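Local coordinates for uncharacterized protein Tm1382 (Thermotoga maritima, PDB 3E57) that is of unknown function but, as a putative Nudix hydrolase, probably cleaves nucleoside diphosphates linked to another moiety, at residues Y72-D77 / G157-G162. Sequence-based numbering, arbitrary orientation.
Sequences YVVIMD and GALFLG
Tyr72, Val74 and Met76 bond by their backbones to Ala158, Phe160 and Gly162, and strands 72-77 and 157-162 run parallel. Five hydrogen bonds join them. Tyr72 N donates to Ala158 O, the most bent of the five, at 143° on the hydrogen. Phe160 N then bonds Tyr72 O, and Phe160 O accepts Val74 N at 2.9 Å. Gly162 repeats the pattern: its N reaches Val74 O at 2.7 Å, nearly straight at 174°, and its O accepts Met76 N. Weaker CA-H...O contacts lie between these bonds, such as Ile75 CA to Gly162 O at 3.3 Å.

The apolar contacts divide between the two faces of the sheet. On one face Leu159 CD1 lies at the edge of the Tyr72 ring, 3.9 Å from Tyr72 CD2, and it also touches Val74 CG2. With chi1 at 178°, Leu159 carries CG opposite its backbone N and beside its carbonyl carbon, and from there CD1 reaches strand 72-77. Leu161 CD1 meets Met76 CG at 3.8 Å and also lies near Met76 SD and Val74 O. Helix 194-206 packs on this face, and Tyr72 OH bonds Ser196 OG there. On the other face Val73 CG2 lies 4.3 Å from Phe160 CB. Val73 CG1 comes to 4.1 Å from Gly162 N. Helix 115-130 packs against Val73 and Phe160.

Helices thus lie over both faces, as expected for the alpha/beta/alpha sandwich of the Nudix fold. The backbone bonds fix the parallel register and satisfy the buried N and O atoms that make them, while apolar side chains pack between the strand pair and its helices.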
loop_
_atom_site.group_PDB
_atom_site.type_symbol
_atom_site.label_atom_id
_atom_site.label_comp_id
_atom_site.label_asym_id
_atom_site.label_seq_id
_atom_site.Cartn_x
_atom_site.Cartn_y
_atom_site.Cartn_z
ATOM N N TYR B 72 4.909 13.280 8.270
ATOM C CA TYR B 72 3.879 12.520 8.983
ATOM C C TYR B 72 4.575 11.653 10.031
ATOM O O TYR B 72 5.271 10.687 9.692
ATOM C CB TYR B 72 3.104 11.656 7.994
ATOM C CG TYR B 72 1.802 11.099 8.530
ATOM C CD1 TYR B 72 0.709 11.935 8.764
ATOM C CD2 TYR B 72 1.645 9.746 8.778
ATOM C CE1 TYR B 72 -0.485 11.439 9.248
ATOM C CE2 TYR B 72 0.430 9.245 9.260
ATOM C CZ TYR B 72 -0.625 10.103 9.490
ATOM O OH TYR B 72 -1.832 9.596 9.969
ATOM N N VAL B 73 4.412 12.013 11.297
ATOM C CA VAL B 73 5.214 11.441 12.357
ATOM C C VAL B 73 4.358 10.629 13.312
ATOM O O VAL B 73 3.386 11.134 13.875
ATOM C CB VAL B 73 5.950 12.542 13.150
ATOM C CG1 VAL B 73 6.881 11.910 14.184
ATOM C CG2 VAL B 73 6.728 13.457 12.196
ATOM N N VAL B 74 4.736 9.369 13.479
ATOM C CA VAL B 74 4.158 8.502 14.474
ATOM C C VAL B 74 5.075 8.571 15.691
ATOM O O VAL B 74 6.299 8.441 15.559
ATOM C CB VAL B 74 4.095 7.058 13.959
ATOM C CG1 VAL B 74 3.625 6.116 15.073
ATOM C CG2 VAL B 74 3.176 6.972 12.734
ATOM N N ILE B 75 4.487 8.795 16.858
ATOM C CA ILE B 75 5.251 9.002 18.081
ATOM C C ILE B 75 5.152 7.764 18.950
ATOM O O ILE B 75 4.055 7.267 19.179
ATOM C CB ILE B 75 4.724 10.244 18.845
ATOM C CG1 ILE B 75 5.090 11.509 18.073
ATOM C CG2 ILE B 75 5.296 10.308 20.268
ATOM C CD1 ILE B 75 4.403 12.732 18.574
ATOM N N MET B 76 6.303 7.259 19.407
ATOM C CA MET B 76 6.344 6.194 20.404
ATOM C C MET B 76 7.061 6.642 21.674
ATOM O O MET B 76 8.160 7.193 21.597
ATOM C CB MET B 76 7.053 4.963 19.857
ATOM C CG MET B 76 6.174 4.104 18.963
ATOM S SD MET B 76 6.939 2.518 18.618
ATOM C CE MET B 76 6.480 1.557 20.066
ATOM N N ASP B 77 6.422 6.399 22.818
ATOM C CA ASP B 77 6.988 6.653 24.149
ATOM C C ASP B 77 7.201 5.280 24.764
ATOM O O ASP B 77 6.242 4.596 25.118
ATOM C CB ASP B 77 6.014 7.493 24.992
ATOM C CG ASP B 77 6.614 7.966 26.328
ATOM O OD1 ASP B 77 7.532 7.316 26.862
ATOM O OD2 ASP B 77 6.135 8.988 26.859
ATOM N N GLY B 157 2.977 11.565 1.624
ATOM C CA GLY B 157 3.401 11.479 3.016
ATOM C C GLY B 157 4.831 11.017 3.152
ATOM O O GLY B 157 5.257 10.103 2.454
ATOM N N ALA B 158 5.576 11.662 4.046
ATOM C CA ALA B 158 6.913 11.235 4.409
ATOM C C ALA B 158 6.779 10.718 5.824
ATOM O O ALA B 158 6.645 11.505 6.775
ATOM C CB ALA B 158 7.901 12.407 4.357
ATOM N N LEU B 159 6.803 9.394 5.962
ATOM C CA LEU B 159 6.531 8.731 7.228
ATOM C C LEU B 159 7.775 8.565 8.092
ATOM O O LEU B 159 8.778 7.984 7.656
ATOM C CB LEU B 159 5.941 7.358 6.962
ATOM C CG LEU B 159 5.614 6.476 8.171
ATOM C CD1 LEU B 159 4.606 7.160 9.114
ATOM C CD2 LEU B 159 5.082 5.126 7.656
ATOM N N PHE B 160 7.680 9.064 9.323
ATOM C CA PHE B 160 8.714 8.915 10.332
ATOM C C PHE B 160 8.169 8.259 11.566
ATOM O O PHE B 160 6.991 8.411 11.891
ATOM C CB PHE B 160 9.240 10.282 10.782
ATOM C CG PHE B 160 9.882 11.069 9.704
ATOM C CD1 PHE B 160 11.264 11.084 9.567
ATOM C CD2 PHE B 160 9.114 11.806 8.823
ATOM C CE1 PHE B 160 11.855 11.803 8.560
ATOM C CE2 PHE B 160 9.702 12.528 7.816
ATOM C CZ PHE B 160 11.075 12.531 7.690
ATOM N N LEU B 161 9.058 7.564 12.270
ATOM C CA LEU B 161 8.824 7.088 13.619
ATOM C C LEU B 161 9.668 7.958 14.554
ATOM O O LEU B 161 10.901 7.993 14.440
ATOM C CB LEU B 161 9.263 5.639 13.732
ATOM C CG LEU B 161 9.199 4.992 15.105
ATOM C CD1 LEU B 161 7.797 5.083 15.693
ATOM C CD2 LEU B 161 9.663 3.549 14.999
ATOM N N GLY B 162 9.012 8.676 15.453
ATOM C CA GLY B 162 9.727 9.505 16.429
ATOM C C GLY B 162 9.630 8.839 17.780
ATOM O O GLY B 162 8.531 8.669 18.300
#